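Local coordinates for chemosensory protein (PDB 1N8V) that binds bromo-dodecanol in the hydrophobic interior of a small all-helical fold and probably carries hydrophobic chemosensory ligands in the moth, at residues A18-L23 with K75-I80; E79-L84 with N93-Y98. All blocks are in the same frame, centred on the assembly; numbering follows the deposited sequence.

Contact 1. Residues A18-L23 with K75-I80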
loop_
_atom_site.group_PDB
_atom_site.type_symbol
_atom_site.label_atom_id
_atom_site.label_comp_id
_atom_site.label_asym_id
_atom_site.label_seq_id
_atom_site.Cartn_x
_atom_site.Cartn_y
_atom_site.Cartn_z
ATOM N N ALA A 18 3.390 7.143 11.140
ATOM C CA ALA A 18 4.050 7.455 12.415
ATOM C C ALA A 18 3.428 6.768 13.648
ATOM O O ALA A 18 3.940 6.906 14.768
ATOM C CB ALA A 18 4.078 8.963 12.606
ATOM N N ASN A 19 2.348 6.011 13.453
ATOM C CA ASN A 19 1.628 5.336 14.530
ATOM C C ASN A 19 1.448 3.868 14.196
ATOM O O ASN A 19 0.602 3.515 13.358
ATOM C CB ASN A 19 0.267 5.981 14.694
ATOM C CG ASN A 19 -0.470 5.507 15.912
ATOM O OD1 ASN A 19 -0.572 4.323 16.175
ATOM N ND2 ASN A 19 -1.012 6.455 16.675
ATOM N N LYS A 20 2.211 3.023 14.863
ATOM C CA LYS A 20 2.206 1.589 14.593
ATOM C C LYS A 20 0.829 0.953 14.685
ATOM O O LYS A 20 0.482 0.107 13.859
ATOM C CB LYS A 20 3.156 0.875 15.550
ATOM C CG LYS A 20 3.255 -0.620 15.284
ATOM C CD LYS A 20 4.359 -0.939 14.338
ATOM C CE LYS A 20 5.697 -0.768 15.052
ATOM N NZ LYS A 20 6.870 -0.848 14.141
ATOM N N ARG A 21 0.043 1.340 15.687
ATOM C CA ARG A 21 -1.301 0.788 15.823
ATOM C C ARG A 21 -2.158 1.105 14.587
ATOM O O ARG A 21 -2.903 0.248 14.108
ATOM C CB ARG A 21 -1.992 1.298 17.091
ATOM C CG ARG A 21 -1.251 0.973 18.381
ATOM C CD ARG A 21 -1.499 -0.435 18.931
ATOM N NE ARG A 21 -0.853 -1.509 18.183
ATOM C CZ ARG A 21 0.459 -1.734 18.087
ATOM N NH1 ARG A 21 0.901 -2.768 17.378
ATOM N NH2 ARG A 21 1.339 -0.943 18.696
ATOM N N LEU A 22 -2.056 2.319 14.059
ATOM C CA LEU A 22 -2.860 2.689 12.898
ATOM C C LEU A 22 -2.365 1.947 11.659
ATOM O O LEU A 22 -3.147 1.431 10.863
ATOM C CB LEU A 22 -2.797 4.189 12.662
ATOM C CG LEU A 22 -3.272 5.161 13.754
ATOM C CD1 LEU A 22 -3.202 6.603 13.284
ATOM C CD2 LEU A 22 -4.649 4.795 14.160
ATOM N N LEU A 23 -1.055 1.876 11.495
ATOM C CA LEU A 23 -0.483 1.201 10.342
ATOM C C LEU A 23 -0.839 -0.302 10.334
ATOM O O LEU A 23 -1.266 -0.860 9.302
ATOM C CB LEU A 23 1.025 1.442 10.342
ATOM C CG LEU A 23 1.819 0.699 9.278
ATOM C CD1 LEU A 23 1.318 0.999 7.858
ATOM C CD2 LEU A 23 3.324 1.016 9.429
ATOM N N LYS A 75 12.127 0.595 4.092
ATOM C CA LYS A 75 13.178 1.063 4.999
ATOM C C LYS A 75 12.969 0.663 6.466
ATOM O O LYS A 75 13.915 0.253 7.140
ATOM C CB LYS A 75 13.291 2.576 4.940
ATOM C CG LYS A 75 13.766 3.103 3.629
ATOM C CD LYS A 75 13.970 4.599 3.735
ATOM C CE LYS A 75 14.554 5.186 2.508
ATOM N NZ LYS A 75 15.777 4.433 2.110
ATOM N N ASN A 76 11.737 0.767 6.963
ATOM C CA ASN A 76 11.446 0.622 8.389
ATOM C C ASN A 76 10.595 -0.559 8.848
ATOM O O ASN A 76 10.487 -0.830 10.036
ATOM C CB ASN A 76 10.788 1.915 8.870
ATOM C CG ASN A 76 11.617 3.150 8.522
ATOM O OD1 ASN A 76 12.763 3.257 8.953
ATOM N ND2 ASN A 76 11.051 4.077 7.745
ATOM N N GLU A 77 9.954 -1.254 7.916
ATOM C CA GLU A 77 9.086 -2.382 8.258
ATOM C C GLU A 77 9.278 -3.476 7.235
ATOM O O GLU A 77 8.351 -3.883 6.534
ATOM C CB GLU A 77 7.608 -1.970 8.321
ATOM C CG GLU A 77 7.273 -0.917 9.379
ATOM C CD GLU A 77 7.361 -1.429 10.803
ATOM O OE1 GLU A 77 7.618 -2.635 11.026
ATOM O OE2 GLU A 77 7.173 -0.599 11.733
ATOM N N ILE A 78 10.504 -3.973 7.173
ATOM C CA ILE A 78 10.880 -4.956 6.160
ATOM C C ILE A 78 9.981 -6.195 6.121
ATOM O O ILE A 78 9.603 -6.642 5.055
ATOM C CB ILE A 78 12.335 -5.363 6.373
ATOM C CG1 ILE A 78 13.246 -4.138 6.224
ATOM C CG2 ILE A 78 12.724 -6.481 5.404
ATOM C CD1 ILE A 78 14.683 -4.405 6.608
ATOM N N GLU A 79 9.627 -6.738 7.278
ATOM C CA GLU A 79 8.771 -7.910 7.335
ATOM C C GLU A 79 7.387 -7.638 6.725
ATOM O O GLU A 79 6.824 -8.497 6.055
ATOM C CB GLU A 79 8.624 -8.369 8.790
ATOM C CG GLU A 79 9.918 -8.740 9.487
ATOM C CD GLU A 79 10.724 -7.546 9.980
ATOM O OE1 GLU A 79 10.177 -6.423 10.183
ATOM O OE2 GLU A 79 11.944 -7.735 10.178
ATOM N N ILE A 80 6.842 -6.449 6.979
ATOM C CA ILE A 80 5.536 -6.073 6.410
ATOM C C ILE A 80 5.670 -5.936 4.881
ATOM O O ILE A 80 4.870 -6.474 4.135
ATOM C CB ILE A 80 5.004 -4.790 7.058
ATOM C CG1 ILE A 80 4.604 -5.048 8.522
ATOM C CG2 ILE A 80 3.844 -4.226 6.236
ATOM C CD1 ILE A 80 4.200 -3.803 9.266
#
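Lys-20 and Glu-77 meet in a one-sided salt bridge, with Lys-20 NZ 2.4 Å from Glu-77 OE2. That length is shorter than expected for such a pair, so its exact value is doubtful. The other carboxylate oxygen stays back, Glu-77 OE1 being 3.7 Å from Lys-20 NZ. The lysine chain runs anti to its backbone nitrogen at CG (chi1 -177°) and then bends at chi2 and chi3, which brings the ammonium across although the two CA atoms lie 10.2 Å apart. Farther back along the glutamate chain, Leu-23 CD2 lies 4.4 Å from Glu-77 CG, a loose apolar touch. Replacing Glu-77 with an alanine would probably leave the Lys-20 ammonium without its carboxylate mate and free to swing, and uncover the flank of Leu-23. Further out, Asn-19 is the N-cap of helix 20-30: Leu-22 N donates to Asn-19 OD1 at 3.3 Å, from above the carbonyl plane. Glu-77 leaves helical geometry after helix 60-76 and is also the N-cap residue of helix 78-88. The contact thus joins the start of helix 20-30, whose Leu-23 touches bound bromo-dodecanol, to the break between helices 60-76 and 78-88.

Contact 2. Residues E79-L84 with N93-Y98; sequences EIWREL and NWRKKY. With BDD (bromo-dodecanol), chain E; BDD (bromo-dodecanol), chain D.
The Arg-82 guanidinium has Arg-95 NH2 over one face, 3.5 Å from Arg-82 NE, while Arg-82 NH1 lies in plane at the edge of the Arg-95 group; the two planes are 54° apart. These two cationic groups lie close together, and Glu-99 gives the Arg-95 side a counter-charge: its OE2 forms a salt bridge with Arg-95 NE and also accepts from Trp-81 NE1. The Trp-81 ring is turned 87° from the Arg-95 guanidinium and meets the aliphatic part of that chain, Trp-81 CZ2 lying 4.0 Å from Arg-95 CG. Beside it, Trp-81 CH2 is 4.2 Å from Tyr-98 CB. With CG anti to the backbone N (chi1 167°), the indole points from helix 78-88 toward helix 95-102. Helices 78-88 and 95-102, successive in this all-helical chemosensory fold, and the connection between them contribute to the walls around the hydroxyl ends of two bound bromo-dodecanols. Trp-81 CZ3 touches C2 of the chain E ligand at 3.8 Å. The Trp-94 ring is sandwiched: the chain D hydroxyl O1 sits 3.7 Å above its plane, over the centre, and Asn-93 CB covers the opposite face nearer the rim. This same O1 lies at the edge of the Tyr-98 ring, where Tyr-98 OH makes a weak hydrogen bond to it at 3.3 Å in which either hydroxyl could be the donor. Two further bonds fix Trp-94: its NE1 donates to Ile-51 O and its backbone N to Asp-89 OD2.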
loop_
_atom_site.group_PDB
_atom_site.type_symbol
_atom_site.label_atom_id
_atom_site.label_comp_id
_atom_site.label_asym_id
_atom_site.label_seq_id
_atom_site.Cartn_x
_atom_site.Cartn_y
_atom_site.Cartn_z
ATOM N N GLU A 79 9.627 -6.738 7.278
ATOM C CA GLU A 79 8.771 -7.910 7.335
ATOM C C GLU A 79 7.387 -7.638 6.725
ATOM O O GLU A 79 6.824 -8.497 6.055
ATOM C CB GLU A 79 8.624 -8.369 8.790
ATOM C CG GLU A 79 9.918 -8.740 9.487
ATOM C CD GLU A 79 10.724 -7.546 9.980
ATOM O OE1 GLU A 79 10.177 -6.423 10.183
ATOM O OE2 GLU A 79 11.944 -7.735 10.178
ATOM N N ILE A 80 6.842 -6.449 6.979
ATOM C CA ILE A 80 5.536 -6.073 6.410
ATOM C C ILE A 80 5.670 -5.936 4.881
ATOM O O ILE A 80 4.870 -6.474 4.135
ATOM C CB ILE A 80 5.004 -4.790 7.058
ATOM C CG1 ILE A 80 4.604 -5.048 8.522
ATOM C CG2 ILE A 80 3.844 -4.226 6.236
ATOM C CD1 ILE A 80 4.200 -3.803 9.266
ATOM N N TRP A 81 6.698 -5.231 4.425
ATOM C CA TRP A 81 6.942 -5.127 2.981
ATOM C C TRP A 81 7.022 -6.505 2.338
ATOM O O TRP A 81 6.358 -6.769 1.334
ATOM C CB TRP A 81 8.236 -4.362 2.696
ATOM C CG TRP A 81 8.736 -4.460 1.272
ATOM C CD1 TRP A 81 9.905 -5.020 0.878
ATOM C CD2 TRP A 81 8.081 -4.030 0.055
ATOM N NE1 TRP A 81 10.051 -4.934 -0.489
ATOM C CE2 TRP A 81 8.946 -4.325 -1.019
ATOM C CE3 TRP A 81 6.882 -3.373 -0.235
ATOM C CZ2 TRP A 81 8.628 -4.013 -2.341
ATOM C CZ3 TRP A 81 6.573 -3.103 -1.543
ATOM C CH2 TRP A 81 7.434 -3.402 -2.574
ATOM N N ARG A 82 7.799 -7.394 2.937
ATOM C CA ARG A 82 7.954 -8.704 2.329
ATOM C C ARG A 82 6.658 -9.514 2.222
ATOM O O ARG A 82 6.430 -10.196 1.202
ATOM C CB ARG A 82 9.069 -9.468 3.000
ATOM C CG ARG A 82 10.363 -8.842 2.578
ATOM C CD ARG A 82 11.521 -9.534 3.121
ATOM N NE ARG A 82 12.755 -8.967 2.617
ATOM C CZ ARG A 82 13.929 -9.549 2.739
ATOM N NH1 ARG A 82 15.006 -8.955 2.258
ATOM N NH2 ARG A 82 14.016 -10.732 3.315
ATOM N N GLU A 83 5.825 -9.463 3.250
ATOM C CA GLU A 83 4.601 -10.235 3.190
ATOM C C GLU A 83 3.635 -9.630 2.201
ATOM O O GLU A 83 2.911 -10.365 1.504
ATOM C CB GLU A 83 3.943 -10.423 4.570
ATOM C CG GLU A 83 3.360 -9.187 5.205
ATOM C CD GLU A 83 2.805 -9.476 6.580
ATOM O OE1 GLU A 83 2.563 -10.674 6.860
ATOM O OE2 GLU A 83 2.610 -8.539 7.365
ATOM N N LEU A 84 3.618 -8.299 2.079
ATOM C CA LEU A 84 2.708 -7.651 1.138
ATOM C C LEU A 84 3.104 -7.900 -0.312
ATOM O O LEU A 84 2.280 -8.227 -1.149
ATOM C CB LEU A 84 2.643 -6.143 1.413
ATOM C CG LEU A 84 1.828 -5.719 2.622
ATOM C CD1 LEU A 84 2.108 -4.266 2.952
ATOM C CD2 LEU A 84 0.364 -5.893 2.354
ATOM N N ASN A 93 6.699 -8.304 -10.242
ATOM C CA ASN A 93 6.699 -7.288 -11.289
ATOM C C ASN A 93 7.409 -6.021 -10.805
ATOM O O ASN A 93 8.142 -5.375 -11.567
ATOM C CB ASN A 93 5.257 -6.904 -11.707
ATOM C CG ASN A 93 4.503 -8.047 -12.406
ATOM O OD1 ASN A 93 4.959 -8.569 -13.389
ATOM N ND2 ASN A 93 3.348 -8.428 -11.868
ATOM N N TRP A 94 7.139 -5.616 -9.565
ATOM C CA TRP A 94 7.564 -4.315 -9.077
ATOM C C TRP A 94 8.545 -4.313 -7.910
ATOM O O TRP A 94 9.004 -3.254 -7.496
ATOM C CB TRP A 94 6.322 -3.509 -8.647
ATOM C CG TRP A 94 5.230 -3.447 -9.697
ATOM C CD1 TRP A 94 4.045 -4.145 -9.697
ATOM C CD2 TRP A 94 5.232 -2.664 -10.891
ATOM N NE1 TRP A 94 3.326 -3.856 -10.830
ATOM C CE2 TRP A 94 4.037 -2.955 -11.583
ATOM C CE3 TRP A 94 6.127 -1.754 -11.458
ATOM C CZ2 TRP A 94 3.704 -2.330 -12.789
ATOM C CZ3 TRP A 94 5.799 -1.160 -12.670
ATOM C CH2 TRP A 94 4.605 -1.459 -13.308
ATOM N N ARG A 95 8.821 -5.476 -7.336
ATOM C CA ARG A 95 9.622 -5.518 -6.107
ATOM C C ARG A 95 10.986 -4.868 -6.242
ATOM O O ARG A 95 11.332 -3.963 -5.460
ATOM C CB ARG A 95 9.743 -6.947 -5.599
ATOM C CG ARG A 95 10.475 -7.042 -4.282
ATOM C CD ARG A 95 10.533 -8.421 -3.667
ATOM N NE ARG A 95 11.457 -8.458 -2.530
ATOM C CZ ARG A 95 11.733 -9.560 -1.851
ATOM N NH1 ARG A 95 11.109 -10.684 -2.141
ATOM N NH2 ARG A 95 12.625 -9.526 -0.878
ATOM N N LYS A 96 11.762 -5.288 -7.236
ATOM C CA LYS A 96 13.088 -4.721 -7.386
ATOM C C LYS A 96 13.026 -3.238 -7.776
ATOM O O LYS A 96 13.816 -2.434 -7.286
ATOM C CB LYS A 96 13.933 -5.519 -8.359
ATOM C CG LYS A 96 15.357 -4.974 -8.426
ATOM C CD LYS A 96 16.322 -5.887 -9.133
ATOM C CE LYS A 96 17.783 -5.460 -8.911
ATOM N NZ LYS A 96 18.086 -4.119 -9.486
ATOM N N LYS A 97 12.066 -2.857 -8.600
ATOM C CA LYS A 97 11.940 -1.462 -8.995
ATOM C C LYS A 97 11.703 -0.554 -7.786
ATOM O O LYS A 97 12.335 0.502 -7.676
ATOM C CB LYS A 97 10.834 -1.266 -10.026
ATOM C CG LYS A 97 11.208 -1.745 -11.416
ATOM C CD LYS A 97 10.017 -1.613 -12.384
ATOM C CE LYS A 97 10.401 -1.960 -13.825
ATOM N NZ LYS A 97 9.230 -1.978 -14.771
ATOM N N TYR A 98 10.815 -0.938 -6.883
ATOM C CA TYR A 98 10.538 -0.093 -5.709
ATOM C C TYR A 98 11.693 -0.128 -4.727
ATOM O O TYR A 98 12.041 0.910 -4.136
ATOM C CB TYR A 98 9.248 -0.516 -5.006
ATOM C CG TYR A 98 7.979 0.098 -5.585
ATOM C CD1 TYR A 98 7.733 1.453 -5.477
ATOM C CD2 TYR A 98 7.010 -0.693 -6.187
ATOM C CE1 TYR A 98 6.575 2.020 -5.986
ATOM C CE2 TYR A 98 5.855 -0.142 -6.703
ATOM C CZ TYR A 98 5.640 1.221 -6.580
ATOM O OH TYR A 98 4.485 1.804 -7.077
HETATM O O1 BDD E . 5.692 -5.389 -5.370
HETATM C C1 BDD E . 4.700 -4.377 -5.195
HETATM C C2 BDD E . 3.957 -4.573 -3.867
HETATM C C3 BDD E . 3.081 -3.357 -3.577
HETATM C C4 BDD E . 2.382 -3.415 -2.216
HETATM C C5 BDD E . 2.298 -2.015 -1.596
HETATM C C6 BDD E . 0.895 -1.622 -1.168
HETATM C C7 BDD E . 0.850 -0.220 -0.553
HETATM C C8 BDD E . -0.216 0.647 -1.187
HETATM C C9 BDD E . -0.492 1.906 -0.377
HETATM C C10 BDD E . -1.568 2.775 -1.033
HETATM C C11 BDD E . -1.478 4.272 -0.724
HETATM C C12 BDD E . -2.141 5.201 -1.792
HETATM BR BR BDD E . -2.793 6.443 -0.991
HETATM O O1 BDD D . 3.063 0.198 -9.608
HETATM C C1 BDD D . 2.293 -0.651 -8.765
HETATM C C2 BDD D . 1.525 0.224 -7.777
HETATM C C3 BDD D . 1.523 -0.375 -6.371
HETATM C C4 BDD D . 0.667 0.433 -5.402
HETATM C C5 BDD D . -0.777 0.584 -5.859
HETATM C C6 BDD D . -1.633 1.418 -4.914
HETATM C C7 BDD D . -3.119 1.308 -5.268
HETATM C C8 BDD D . -3.979 2.349 -4.563
HETATM C C9 BDD D . -5.471 2.035 -4.651
HETATM C C10 BDD D . -6.326 3.177 -4.082
HETATM C C11 BDD D . -7.804 2.835 -3.883
HETATM C C12 BDD D . -8.547 3.822 -2.936
HETATM BR BR BDD D . -8.511 3.503 -1.321
#

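Contact 1 and contact 2 have centres 14 Å apart and share Glu-79 and Ile-80 of helix 78-88. Along the chain, 18-23 comes first, on helix 20-30; 75-80 spans the end of helix 60-76 and the first turn of 78-88; 79-84 continues that helix, and 93-98 leads into helix 95-102. Contact 1 meets helix 20-30 through Glu-77, the N-cap residue just before helix 78-88, whereas contact 2 uses Trp-81 and Arg-82 within that helix to meet the last modelled helix. Both hold ligand-pocket residues, Leu-23 in contact 1 and Trp-81, Leu-84, Trp-94, Arg-95 and Tyr-98 in contact 2, consistent with helices closing round a shared lipid-binding interior.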